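Local coordinates for alpha,alpha-trehalose-phosphate synthase (UDP-forming) (Burkholderia multivorans, PDB 5UOF), which belongs to glycosyltransferase family 20 and has the GT-B architecture of two Rossmann-like domains, here paired as a two-chain assembly, at residues 142-147 with 184-189; 394-399 with 411-416; 38-43 with 68-73; 233-238 with 451-456. All coordinates share one frame; numbering follows the deposited sequence.

Contact 1 of 4, residues 142-147 with 184-189; sequences HLLPFA and KFMCAY
Tyr189 carries its CG anti to its own carbonyl carbon (chi1 -64°), which swings the ring back over Ala147, while Leu144, with CG anti to its backbone N (chi1 -167°), drops its methyls onto Phe185 and Met186. The contact joins two connections of the N-terminal Rossmann-like domain: the turn that starts helix 146-152, with Pro145 as N-cap, and the type I turn that leads from helix 179-186 towards strand 191-194. Leu144 CD2 lies 3.6 Å from Phe185 CB, the two side chains crossing at about a right angle. Beside it, Pro145 sets its CB over one face of the Phe185 ring in a CH-pi contact, 4.1 Å from the centroid. The polar part centres on Leu144 O and the Tyr189 hydroxyl. Leu144 O accepts from Tyr189 OH at 3.0 Å, the donor standing 54° out of the carbonyl plane, and it also takes a proton from a water that donates to Phe185 O as well. This buried hydroxyl in turn accepts a weak bond from Ala147 N at the start of the helix. Ala147 CB sits closely over one face of the Tyr189 ring, 3.3 Å from its centroid.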
loop_
_atom_site.group_PDB
_atom_site.type_symbol
_atom_site.label_atom_id
_atom_site.label_comp_id
_atom_site.label_asym_id
_atom_site.label_seq_id
_atom_site.Cartn_x
_atom_site.Cartn_y
_atom_site.Cartn_z
ATOM N N HIS A 142 -13.112 14.761 2.561
ATOM C CA HIS A 142 -13.284 15.939 1.711
ATOM C C HIS A 142 -13.035 17.222 2.480
ATOM O O HIS A 142 -12.769 18.264 1.865
ATOM C CB HIS A 142 -14.701 16.008 1.120
ATOM C CG HIS A 142 -15.060 14.865 0.215
ATOM N ND1 HIS A 142 -14.567 14.746 -1.067
ATOM C CD2 HIS A 142 -15.899 13.819 0.393
ATOM C CE1 HIS A 142 -15.070 13.664 -1.633
ATOM N NE2 HIS A 142 -15.881 13.083 -0.767
ATOM N N LEU A 143 -13.148 17.172 3.810
ATOM C CA LEU A 143 -13.069 18.355 4.663
ATOM C C LEU A 143 -11.870 18.297 5.596
ATOM O O LEU A 143 -11.841 18.994 6.608
ATOM C CB LEU A 143 -14.356 18.504 5.475
ATOM C CG LEU A 143 -15.611 18.853 4.688
ATOM C CD1 LEU A 143 -16.870 18.540 5.496
ATOM C CD2 LEU A 143 -15.555 20.316 4.280
ATOM N N LEU A 144 -10.897 17.444 5.299
ATOM C CA LEU A 144 -9.709 17.356 6.145
ATOM C C LEU A 144 -9.053 18.705 6.462
ATOM O O LEU A 144 -8.731 18.942 7.638
ATOM C CB LEU A 144 -8.744 16.362 5.487
ATOM C CG LEU A 144 -7.583 15.885 6.342
ATOM C CD1 LEU A 144 -7.244 14.477 5.941
ATOM C CD2 LEU A 144 -6.397 16.811 6.128
ATOM N N PRO A 145 -8.844 19.627 5.515
ATOM C CA PRO A 145 -8.194 20.902 5.857
ATOM C C PRO A 145 -9.092 21.904 6.574
ATOM O O PRO A 145 -8.667 23.046 6.789
ATOM C CB PRO A 145 -7.769 21.461 4.485
ATOM C CG PRO A 145 -7.993 20.366 3.490
ATOM C CD PRO A 145 -9.079 19.519 4.066
ATOM N N PHE A 146 -10.303 21.518 6.975
ATOM C CA PHE A 146 -11.293 22.508 7.405
ATOM C C PHE A 146 -10.876 23.204 8.702
ATOM O O PHE A 146 -10.998 24.431 8.817
ATOM C CB PHE A 146 -12.658 21.835 7.557
ATOM C CG PHE A 146 -13.817 22.805 7.606
ATOM C CD1 PHE A 146 -14.375 23.307 6.437
ATOM C CD2 PHE A 146 -14.368 23.180 8.819
ATOM C CE1 PHE A 146 -15.454 24.183 6.480
ATOM C CE2 PHE A 146 -15.446 24.047 8.869
ATOM C CZ PHE A 146 -15.990 24.547 7.699
ATOM N N ALA A 147 -10.411 22.443 9.705
ATOM C CA ALA A 147 -9.968 23.065 10.953
ATOM C C ALA A 147 -8.811 24.020 10.725
ATOM O O ALA A 147 -8.770 25.100 11.320
ATOM C CB ALA A 147 -9.552 22.020 11.980
ATOM N N LYS A 184 -0.240 17.988 8.968
ATOM C CA LYS A 184 -0.329 19.273 9.662
ATOM C C LYS A 184 -1.781 19.733 9.799
ATOM O O LYS A 184 -2.194 20.193 10.870
ATOM C CB LYS A 184 0.497 20.336 8.935
ATOM C CG LYS A 184 0.448 21.706 9.625
ATOM C CD LYS A 184 1.256 22.766 8.862
ATOM C CE LYS A 184 0.648 23.037 7.498
ATOM N NZ LYS A 184 1.342 24.136 6.769
ATOM N N PHE A 185 -2.568 19.623 8.723
ATOM C CA PHE A 185 -3.988 19.969 8.798
ATOM C C PHE A 185 -4.700 19.157 9.870
ATOM O O PHE A 185 -5.527 19.689 10.630
ATOM C CB PHE A 185 -4.664 19.727 7.453
ATOM C CG PHE A 185 -4.181 20.624 6.351
ATOM C CD1 PHE A 185 -3.574 21.840 6.627
ATOM C CD2 PHE A 185 -4.370 20.255 5.029
ATOM C CE1 PHE A 185 -3.145 22.665 5.601
ATOM C CE2 PHE A 185 -3.938 21.072 3.997
ATOM C CZ PHE A 185 -3.328 22.277 4.283
ATOM N N MET A 186 -4.392 17.865 9.946
ATOM C CA MET A 186 -5.045 17.000 10.915
ATOM C C MET A 186 -4.684 17.388 12.333
ATOM O O MET A 186 -5.491 17.193 13.249
ATOM C CB MET A 186 -4.672 15.549 10.628
ATOM C CG MET A 186 -5.243 15.112 9.298
ATOM S SD MET A 186 -4.826 13.449 8.792
ATOM C CE MET A 186 -5.731 12.481 10.018
ATOM N N CYS A 187 -3.502 17.954 12.537
ATOM C CA CYS A 187 -3.138 18.430 13.865
ATOM C C CYS A 187 -3.764 19.775 14.216
ATOM O O CYS A 187 -3.555 20.247 15.333
ATOM C CB CYS A 187 -1.618 18.518 13.999
ATOM S SG CYS A 187 -0.844 16.894 13.898
ATOM N N ALA A 188 -4.517 20.399 13.310
ATOM C CA ALA A 188 -5.265 21.599 13.677
ATOM C C ALA A 188 -6.504 21.284 14.509
ATOM O O ALA A 188 -7.031 22.183 15.176
ATOM C CB ALA A 188 -5.664 22.372 12.417
ATOM N N TYR A 189 -6.966 20.034 14.482
ATOM C CA TYR A 189 -8.077 19.578 15.310
ATOM C C TYR A 189 -7.629 19.332 16.746
ATOM O O TYR A 189 -6.507 18.889 17.001
ATOM C CB TYR A 189 -8.675 18.284 14.734
ATOM C CG TYR A 189 -9.283 18.484 13.367
ATOM C CD1 TYR A 189 -10.578 18.978 13.236
ATOM C CD2 TYR A 189 -8.557 18.198 12.201
ATOM C CE1 TYR A 189 -11.149 19.184 11.991
ATOM C CE2 TYR A 189 -9.115 18.414 10.945
ATOM C CZ TYR A 189 -10.410 18.918 10.849
ATOM O OH TYR A 189 -10.985 19.149 9.618
HETATM O O HOH W 1 -7.598 20.944 9.197
#

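Contact 2 of 4, residues 394-399 with 411-416; sequences VLSEFA and VNPYDL
Backbone bonds come first: Val411 N gives to Leu395 O at 2.9 Å and Glu397 N gives to Val411 O at 2.9 Å, so Val411 grips the strand on both sides of Ser396, its parallel bridge partner. Ser396 CA adds a CA-H...O contact to that same Val411 O. Apolar contact is modest. Val394 CG1 meets Val411 CG2 at 4.0 Å, and farther along, Phe398 turns a ring edge to Pro413, CD2 to CD 3.7 Å. Polar side chains form the turns that follow. Ser396 OG accepts from Phe398 N in an ST turn and is also bonded to Pro369 O; Asn412 OD1 accepts from Tyr414 N in an Asx turn while lying in the plane of the Phe398 ring at its edge, the amide turned 84° to that ring. One water donates to Glu397 OE2 at 2.6 Å and accepts a weak bond from Asn412 ND2. Both have stronger partners in Arg174 of the second subunit: Glu397 OE1 in a salt bridge, Asn412 ND2 through the backbone O. Such turns at the carboxy ends of strand 392-396 and outermost strand 409-411 belong to the second Rossmann-like domain of a GT-B fold.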
loop_
_atom_site.group_PDB
_atom_site.type_symbol
_atom_site.label_atom_id
_atom_site.label_comp_id
_atom_site.label_asym_id
_atom_site.label_seq_id
_atom_site.Cartn_x
_atom_site.Cartn_y
_atom_site.Cartn_z
ATOM N N VAL A 394 -19.576 -13.761 6.131
ATOM C CA VAL A 394 -18.237 -13.951 5.577
ATOM C C VAL A 394 -17.673 -12.559 5.348
ATOM O O VAL A 394 -18.253 -11.775 4.589
ATOM C CB VAL A 394 -18.275 -14.751 4.267
ATOM C CG1 VAL A 394 -16.882 -14.841 3.670
ATOM C CG2 VAL A 394 -18.818 -16.164 4.525
ATOM N N LEU A 395 -16.561 -12.243 6.011
ATOM C CA LEU A 395 -16.127 -10.852 6.163
ATOM C C LEU A 395 -14.651 -10.715 5.831
ATOM O O LEU A 395 -13.833 -11.499 6.317
ATOM C CB LEU A 395 -16.375 -10.361 7.597
ATOM C CG LEU A 395 -15.980 -8.913 7.922
ATOM C CD1 LEU A 395 -16.749 -7.948 7.060
ATOM C CD2 LEU A 395 -16.239 -8.600 9.396
ATOM N N SER A 396 -14.310 -9.691 5.044
ATOM C CA SER A 396 -12.913 -9.400 4.734
ATOM C C SER A 396 -12.159 -8.917 5.966
ATOM O O SER A 396 -12.636 -8.048 6.703
ATOM C CB SER A 396 -12.835 -8.314 3.661
ATOM O OG SER A 396 -11.509 -7.805 3.554
ATOM N N GLU A 397 -10.949 -9.445 6.157
ATOM C CA GLU A 397 -10.091 -8.988 7.241
ATOM C C GLU A 397 -9.615 -7.555 7.056
ATOM O O GLU A 397 -9.018 -7.005 7.983
ATOM C CB GLU A 397 -8.871 -9.896 7.377
ATOM C CG GLU A 397 -7.983 -9.914 6.163
ATOM C CD GLU A 397 -6.728 -10.719 6.426
ATOM O OE1 GLU A 397 -5.753 -10.155 6.966
ATOM O OE2 GLU A 397 -6.739 -11.927 6.123
ATOM N N PHE A 398 -9.815 -6.966 5.880
ATOM C CA PHE A 398 -9.426 -5.580 5.634
ATOM C C PHE A 398 -10.582 -4.608 5.786
ATOM O O PHE A 398 -10.433 -3.423 5.436
ATOM C CB PHE A 398 -8.830 -5.434 4.245
ATOM C CG PHE A 398 -7.636 -6.326 3.998
ATOM C CD1 PHE A 398 -6.438 -6.095 4.649
ATOM C CD2 PHE A 398 -7.726 -7.386 3.109
ATOM C CE1 PHE A 398 -5.334 -6.909 4.410
ATOM C CE2 PHE A 398 -6.633 -8.206 2.873
ATOM C CZ PHE A 398 -5.444 -7.967 3.519
ATOM N N ALA A 399 -11.728 -5.076 6.264
ATOM C CA ALA A 399 -12.818 -4.187 6.658
ATOM C C ALA A 399 -12.652 -3.827 8.127
ATOM O O ALA A 399 -12.313 -4.680 8.955
ATOM C CB ALA A 399 -14.177 -4.848 6.426
ATOM N N VAL A 411 -11.937 -13.647 6.064
ATOM C CA VAL A 411 -11.190 -14.129 4.908
ATOM C C VAL A 411 -10.319 -13.018 4.331
ATOM O O VAL A 411 -10.554 -11.821 4.531
ATOM C CB VAL A 411 -12.111 -14.684 3.804
ATOM C CG1 VAL A 411 -12.901 -15.871 4.332
ATOM C CG2 VAL A 411 -13.051 -13.596 3.300
ATOM N N ASN A 412 -9.309 -13.444 3.598
ATOM C CA ASN A 412 -8.491 -12.539 2.815
ATOM C C ASN A 412 -9.032 -12.554 1.393
ATOM O O ASN A 412 -8.923 -13.584 0.713
ATOM C CB ASN A 412 -7.028 -12.991 2.851
ATOM C CG ASN A 412 -6.088 -12.010 2.157
ATOM O OD1 ASN A 412 -6.464 -11.363 1.189
ATOM N ND2 ASN A 412 -4.847 -11.922 2.641
ATOM N N PRO A 413 -9.623 -11.462 0.902
ATOM C CA PRO A 413 -10.268 -11.506 -0.423
ATOM C C PRO A 413 -9.295 -11.664 -1.580
ATOM O O PRO A 413 -9.743 -11.960 -2.699
ATOM C CB PRO A 413 -11.017 -10.167 -0.497
ATOM C CG PRO A 413 -10.261 -9.259 0.425
ATOM C CD PRO A 413 -9.729 -10.139 1.537
ATOM N N TYR A 414 -7.988 -11.512 -1.351
ATOM C CA TYR A 414 -6.989 -11.831 -2.360
ATOM C C TYR A 414 -6.729 -13.324 -2.473
ATOM O O TYR A 414 -5.930 -13.740 -3.313
ATOM C CB TYR A 414 -5.686 -11.107 -2.052
ATOM C CG TYR A 414 -5.866 -9.612 -2.135
ATOM C CD1 TYR A 414 -5.764 -8.953 -3.356
ATOM C CD2 TYR A 414 -6.177 -8.866 -1.007
ATOM C CE1 TYR A 414 -5.934 -7.588 -3.449
ATOM C CE2 TYR A 414 -6.351 -7.479 -1.089
ATOM C CZ TYR A 414 -6.233 -6.858 -2.312
ATOM O OH TYR A 414 -6.392 -5.499 -2.422
ATOM N N ASP A 415 -7.388 -14.129 -1.656
ATOM C CA ASP A 415 -7.255 -15.578 -1.681
ATOM C C ASP A 415 -8.622 -16.123 -2.091
ATOM O O ASP A 415 -9.463 -16.409 -1.239
ATOM C CB ASP A 415 -6.804 -16.066 -0.317
ATOM C CG ASP A 415 -6.502 -17.547 -0.283
ATOM O OD1 ASP A 415 -6.858 -18.276 -1.240
ATOM O OD2 ASP A 415 -5.897 -17.986 0.718
ATOM N N LEU A 416 -8.847 -16.258 -3.402
ATOM C CA LEU A 416 -10.165 -16.669 -3.884
ATOM C C LEU A 416 -10.552 -18.038 -3.352
ATOM O O LEU A 416 -11.727 -18.283 -3.049
ATOM C CB LEU A 416 -10.209 -16.675 -5.412
ATOM C CG LEU A 416 -9.884 -15.351 -6.106
ATOM C CD1 LEU A 416 -9.974 -15.516 -7.616
ATOM C CD2 LEU A 416 -10.828 -14.276 -5.618
HETATM O O HOH W 2 -4.545 -13.211 5.747
#

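Contact 3 of 4, residues 38-43 with 68-73; sequences DALQET and GNVTYA. With EDO (1,2-ethanediol), chain Q.
Val70 points its side chain at the helix and sets CG2 against the backbone where Leu40 passes into Gln41. This CG2, anti to its carbonyl carbon while CG1 is anti to the backbone N (chi1 -180°), presses on Gln41 N at 3.6 Å, and the same methyl meets Leu40 CB at 3.9 Å. Gln41 leaves the helix pointing away from the strand, yet its CG still passes Val70 CG2 at 3.8 Å, the two side chains crossing at a slant, before the extended chain runs on. The other methyl of Val70, CG1, stands 3.8 Å above the plane of the Tyr72 ring, offset toward the rim. Asn69 comes from the chain just before the strand and reaches the helix at Gln41. Its ND2 donates to Gln41 O at 2.8 Å, with an N-H...O angle of 154°; the donor lies in the carbonyl plane, and the carbonyl oxygen is close to the amide plane of Asn69. The helix thus packs on strand 70-77 of the N-terminal Rossmann-like domain, where Leu40 also rests on Trp47 of the neighbouring strand 46-48. On another side of the helix, Glu42 OE1 accepts from a 1,2-ethanediol, probably from the crystallisation liquor. Buried Val70 and Leu40 thus supply the apolar part, while at the exposed rim the Asn69 amide satisfies Gln41 O and ties the start of the strand to the helix.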
loop_
_atom_site.group_PDB
_atom_site.type_symbol
_atom_site.label_atom_id
_atom_site.label_comp_id
_atom_site.label_asym_id
_atom_site.label_seq_id
_atom_site.Cartn_x
_atom_site.Cartn_y
_atom_site.Cartn_z
ATOM N N ASP A 38 -29.492 13.325 17.365
ATOM C CA ASP A 38 -29.772 13.422 18.796
ATOM C C ASP A 38 -28.887 14.465 19.467
ATOM O O ASP A 38 -29.338 15.187 20.365
ATOM C CB ASP A 38 -29.589 12.064 19.469
ATOM C CG ASP A 38 -30.812 11.172 19.341
ATOM O OD1 ASP A 38 -31.795 11.592 18.691
ATOM O OD2 ASP A 38 -30.792 10.053 19.897
ATOM N N ALA A 39 -27.616 14.551 19.051
ATOM C CA ALA A 39 -26.711 15.541 19.623
ATOM C C ALA A 39 -27.048 16.946 19.141
ATOM O O ALA A 39 -26.975 17.911 19.913
ATOM C CB ALA A 39 -25.264 15.187 19.280
ATOM N N LEU A 40 -27.409 17.094 17.864
ATOM C CA LEU A 40 -27.830 18.412 17.385
ATOM C C LEU A 40 -29.096 18.874 18.096
ATOM O O LEU A 40 -29.201 20.039 18.505
ATOM C CB LEU A 40 -28.046 18.393 15.874
ATOM C CG LEU A 40 -26.781 18.259 15.017
ATOM C CD1 LEU A 40 -27.159 17.972 13.578
ATOM C CD2 LEU A 40 -25.929 19.525 15.109
ATOM N N GLN A 41 -30.072 17.969 18.249
ATOM C CA GLN A 41 -31.319 18.329 18.922
ATOM C C GLN A 41 -31.070 18.697 20.378
ATOM O O GLN A 41 -31.634 19.670 20.890
ATOM C CB GLN A 41 -32.318 17.177 18.839
ATOM C CG GLN A 41 -32.937 16.945 17.477
ATOM C CD GLN A 41 -33.720 15.636 17.425
ATOM O OE1 GLN A 41 -34.466 15.378 16.478
ATOM N NE2 GLN A 41 -33.547 14.803 18.449
ATOM N N GLU A 42 -30.229 17.921 21.060
ATOM C CA GLU A 42 -29.984 18.133 22.482
ATOM C C GLU A 42 -29.296 19.472 22.743
ATOM O O GLU A 42 -29.604 20.149 23.734
ATOM C CB GLU A 42 -29.148 16.974 23.016
ATOM C CG GLU A 42 -28.657 17.107 24.434
ATOM C CD GLU A 42 -27.749 15.952 24.815
ATOM O OE1 GLU A 42 -27.714 14.956 24.060
ATOM O OE2 GLU A 42 -27.065 16.036 25.857
ATOM N N THR A 43 -28.367 19.870 21.866
ATOM C CA THR A 43 -27.578 21.086 22.048
ATOM C C THR A 43 -28.131 22.296 21.307
ATOM O O THR A 43 -27.529 23.370 21.389
ATOM C CB THR A 43 -26.127 20.855 21.603
ATOM O OG1 THR A 43 -26.084 20.655 20.183
ATOM C CG2 THR A 43 -25.537 19.638 22.306
ATOM N N GLY A 68 -37.453 22.410 14.394
ATOM C CA GLY A 68 -37.444 22.174 15.821
ATOM C C GLY A 68 -36.333 22.973 16.469
ATOM O O GLY A 68 -36.287 24.202 16.377
ATOM N N ASN A 69 -35.400 22.270 17.101
ATOM C CA ASN A 69 -34.320 22.885 17.856
ATOM C C ASN A 69 -33.014 22.955 17.073
ATOM O O ASN A 69 -32.005 23.429 17.604
ATOM C CB ASN A 69 -34.102 22.108 19.156
ATOM C CG ASN A 69 -33.428 22.937 20.228
ATOM O OD1 ASN A 69 -33.570 24.159 20.270
ATOM N ND2 ASN A 69 -32.698 22.266 21.117
ATOM N N VAL A 70 -33.006 22.505 15.829
ATOM C CA VAL A 70 -31.791 22.386 15.039
ATOM C C VAL A 70 -31.833 23.409 13.918
ATOM O O VAL A 70 -32.877 23.618 13.291
ATOM C CB VAL A 70 -31.628 20.957 14.482
ATOM C CG1 VAL A 70 -30.356 20.838 13.663
ATOM C CG2 VAL A 70 -31.624 19.958 15.614
ATOM N N THR A 71 -30.693 24.049 13.671
ATOM C CA THR A 71 -30.542 24.980 12.564
ATOM C C THR A 71 -29.764 24.305 11.445
ATOM O O THR A 71 -28.749 23.643 11.693
ATOM C CB THR A 71 -29.836 26.262 13.014
ATOM O OG1 THR A 71 -30.587 26.862 14.077
ATOM C CG2 THR A 71 -29.726 27.247 11.866
ATOM N N TYR A 72 -30.254 24.450 10.219
ATOM C CA TYR A 72 -29.566 23.953 9.036
ATOM C C TYR A 72 -29.048 25.155 8.259
ATOM O O TYR A 72 -29.840 25.989 7.800
ATOM C CB TYR A 72 -30.497 23.088 8.188
ATOM C CG TYR A 72 -31.082 21.922 8.964
ATOM C CD1 TYR A 72 -30.425 20.697 9.012
ATOM C CD2 TYR A 72 -32.275 22.052 9.666
ATOM C CE1 TYR A 72 -30.943 19.631 9.720
ATOM C CE2 TYR A 72 -32.799 20.989 10.383
ATOM C CZ TYR A 72 -32.127 19.781 10.406
ATOM O OH TYR A 72 -32.639 18.715 11.113
ATOM N N ALA A 73 -27.726 25.260 8.151
ATOM C CA ALA A 73 -27.042 26.378 7.506
ATOM C C ALA A 73 -26.376 25.850 6.246
ATOM O O ALA A 73 -25.382 25.121 6.324
ATOM C CB ALA A 73 -26.012 27.006 8.443
HETATM C C1 EDO Q . -24.604 13.933 23.810
HETATM O O1 EDO Q . -23.875 12.789 24.271
HETATM C C2 EDO Q . -25.156 13.673 22.416
HETATM O O2 EDO Q . -26.448 13.048 22.474
#

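Contact 4 of 4, residues 233-238 with 451-456; sequences YPIGVY and SVWRDT. With EDO (1,2-ethanediol), chain Q.
Ile235 lies flat against Trp453, the two side chains side by side and pointing the same way, and this is the tight part of the contact. Its CG1 sits 3.5 Å from the centroid of the five-membered ring, 16° off the normal, while Ile235 CD1 runs on toward Trp453 CE2. Trp453 gets there with CG anti to its backbone N (chi1 176°), which also brings its ring atom CD1 within 3.1 Å of Tyr233 O, at the ring edge. Phe162 meets the indole edge-to-face, and Leu32 and Val36 of helix 32-43 touch it too. Tyr233 sends its hydroxyl to Asp460. A firm polar grip adds to this: Arg454, buried, bends at chi3 (71°) so that NH2 donates to Tyr238 OH at 2.8 Å, the oxygen in the guanidinium plane; NH1 adds a weak bond to it and also reaches Gly35 O. The rest is looser and wetter. A water takes protons from Gly236 N and Trp453 N, bridging loop and helix. Asp455, exposed, accepts from a 1,2-ethanediol at OD1. A C-terminal helix returning to pack against the N-terminal Rossmann-like domain, here beside the link following strand 226-232, is a hallmark of the GT-B fold.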
loop_
_atom_site.group_PDB
_atom_site.type_symbol
_atom_site.label_atom_id
_atom_site.label_comp_id
_atom_site.label_asym_id
_atom_site.label_seq_id
_atom_site.Cartn_x
_atom_site.Cartn_y
_atom_site.Cartn_z
ATOM N N TYR A 233 -13.058 5.586 17.250
ATOM C CA TYR A 233 -14.490 5.617 17.573
ATOM C C TYR A 233 -15.209 4.817 16.495
ATOM O O TYR A 233 -15.777 5.399 15.564
ATOM C CB TYR A 233 -15.044 7.050 17.610
ATOM C CG TYR A 233 -14.254 8.072 18.405
ATOM C CD1 TYR A 233 -13.114 8.662 17.880
ATOM C CD2 TYR A 233 -14.680 8.491 19.663
ATOM C CE1 TYR A 233 -12.396 9.607 18.600
ATOM C CE2 TYR A 233 -13.980 9.444 20.390
ATOM C CZ TYR A 233 -12.837 10.001 19.846
ATOM O OH TYR A 233 -12.126 10.939 20.549
ATOM N N PRO A 234 -15.141 3.485 16.542
ATOM C CA PRO A 234 -15.776 2.674 15.486
ATOM C C PRO A 234 -17.280 2.923 15.414
ATOM O O PRO A 234 -17.980 2.864 16.422
ATOM C CB PRO A 234 -15.461 1.232 15.909
ATOM C CG PRO A 234 -15.054 1.306 17.357
ATOM C CD PRO A 234 -14.400 2.658 17.508
ATOM N N ILE A 235 -17.772 3.205 14.210
ATOM C CA ILE A 235 -19.185 3.528 14.013
ATOM C C ILE A 235 -20.005 2.245 14.022
ATOM O O ILE A 235 -19.718 1.303 13.270
ATOM C CB ILE A 235 -19.392 4.294 12.695
ATOM C CG1 ILE A 235 -18.714 5.662 12.753
ATOM C CG2 ILE A 235 -20.888 4.460 12.398
ATOM C CD1 ILE A 235 -19.002 6.543 11.531
ATOM N N GLY A 236 -21.054 2.217 14.845
ATOM C CA GLY A 236 -21.939 1.082 14.920
ATOM C C GLY A 236 -23.310 1.369 14.343
ATOM O O GLY A 236 -23.514 2.326 13.579
ATOM N N VAL A 237 -24.272 0.527 14.717
ATOM C CA VAL A 237 -25.646 0.628 14.238
ATOM C C VAL A 237 -26.569 0.523 15.443
ATOM O O VAL A 237 -26.105 0.493 16.588
ATOM C CB VAL A 237 -25.968 -0.465 13.204
ATOM C CG1 VAL A 237 -25.030 -0.358 12.006
ATOM C CG2 VAL A 237 -25.870 -1.852 13.848
ATOM N N TYR A 238 -27.880 0.486 15.209
ATOM C CA TYR A 238 -28.830 0.163 16.273
ATOM C C TYR A 238 -29.392 -1.220 15.980
ATOM O O TYR A 238 -30.386 -1.353 15.254
ATOM C CB TYR A 238 -29.950 1.205 16.375
ATOM C CG TYR A 238 -29.484 2.541 16.923
ATOM C CD1 TYR A 238 -29.008 2.650 18.222
ATOM C CD2 TYR A 238 -29.557 3.693 16.152
ATOM C CE1 TYR A 238 -28.594 3.875 18.740
ATOM C CE2 TYR A 238 -29.146 4.915 16.658
ATOM C CZ TYR A 238 -28.667 5.001 17.953
ATOM O OH TYR A 238 -28.263 6.220 18.475
ATOM N N SER A 451 -24.960 5.013 19.318
ATOM C CA SER A 451 -24.890 6.064 20.324
ATOM C C SER A 451 -23.515 6.145 20.975
ATOM O O SER A 451 -23.147 7.209 21.488
ATOM C CB SER A 451 -25.964 5.857 21.398
ATOM O OG SER A 451 -25.582 4.846 22.311
ATOM N N VAL A 452 -22.738 5.057 20.959
ATOM C CA VAL A 452 -21.402 5.099 21.547
ATOM C C VAL A 452 -20.499 6.034 20.746
ATOM O O VAL A 452 -19.797 6.873 21.315
ATOM C CB VAL A 452 -20.814 3.681 21.659
ATOM C CG1 VAL A 452 -19.396 3.728 22.239
ATOM C CG2 VAL A 452 -21.736 2.812 22.533
ATOM N N TRP A 453 -20.521 5.915 19.416
ATOM C CA TRP A 453 -19.774 6.840 18.561
ATOM C C TRP A 453 -20.141 8.282 18.863
ATOM O O TRP A 453 -19.277 9.123 19.141
ATOM C CB TRP A 453 -20.063 6.507 17.095
ATOM C CG TRP A 453 -19.467 7.414 16.060
ATOM C CD1 TRP A 453 -18.164 7.447 15.642
ATOM C CD2 TRP A 453 -20.173 8.362 15.246
ATOM N NE1 TRP A 453 -18.011 8.386 14.644
ATOM C CE2 TRP A 453 -19.233 8.940 14.366
ATOM C CE3 TRP A 453 -21.508 8.775 15.175
ATOM C CZ2 TRP A 453 -19.582 9.915 13.440
ATOM C CZ3 TRP A 453 -21.854 9.737 14.249
ATOM C CH2 TRP A 453 -20.894 10.303 13.397
ATOM N N ARG A 454 -21.436 8.580 18.820
ATOM C CA ARG A 454 -21.894 9.941 19.035
ATOM C C ARG A 454 -21.510 10.441 20.424
ATOM O O ARG A 454 -20.920 11.521 20.574
ATOM C CB ARG A 454 -23.407 9.990 18.835
ATOM C CG ARG A 454 -24.035 11.241 19.373
ATOM C CD ARG A 454 -25.514 11.304 19.027
ATOM N NE ARG A 454 -26.320 10.347 19.771
ATOM C CZ ARG A 454 -26.895 9.275 19.236
ATOM N NH1 ARG A 454 -26.752 9.005 17.943
ATOM N NH2 ARG A 454 -27.613 8.470 20.000
ATOM N N ASP A 455 -21.835 9.661 21.454
ATOM C CA ASP A 455 -21.691 10.133 22.827
ATOM C C ASP A 455 -20.229 10.279 23.226
ATOM O O ASP A 455 -19.866 11.249 23.905
ATOM C CB ASP A 455 -22.401 9.184 23.789
ATOM C CG ASP A 455 -23.910 9.292 23.707
ATOM O OD1 ASP A 455 -24.418 10.330 23.227
ATOM O OD2 ASP A 455 -24.584 8.333 24.127
ATOM N N THR A 456 -19.370 9.329 22.829
ATOM C CA THR A 456 -17.970 9.405 23.239
ATOM C C THR A 456 -17.237 10.514 22.493
ATOM O O THR A 456 -16.388 11.202 23.069
ATOM C CB THR A 456 -17.280 8.055 23.034
ATOM O OG1 THR A 456 -17.382 7.669 21.665
ATOM C CG2 THR A 456 -17.952 6.986 23.895
HETATM C C1 EDO Q . -24.604 13.933 23.810
HETATM O O1 EDO Q . -23.875 12.789 24.271
HETATM C C2 EDO Q . -25.156 13.673 22.416
HETATM O O2 EDO Q . -26.448 13.048 22.474
HETATM O O HOH W 3 -20.831 3.358 17.518
#

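How the contacts relate
Contact 1 is wholly buried and contact 2 largely so, whereas contacts 3 and 4 mix buried with more exposed residues. Contacts 1 and 3 belong to the N-terminal domain; contact 2 lies on the other sheet, on the opposite side of the chain's centre from contact 3, and is the one that meets the second subunit. Contact 4 brings together segments over 200 residues apart and touches contact 3, through packing of Ala39 on Arg454 and a long ion pair from Asp38; one 1,2-ethanediol bonds to both. Aromatic faces dominate contacts 1 and 4, parallel-strand bonds contact 2, and a valine seat with one amide bond at its rim contact 3.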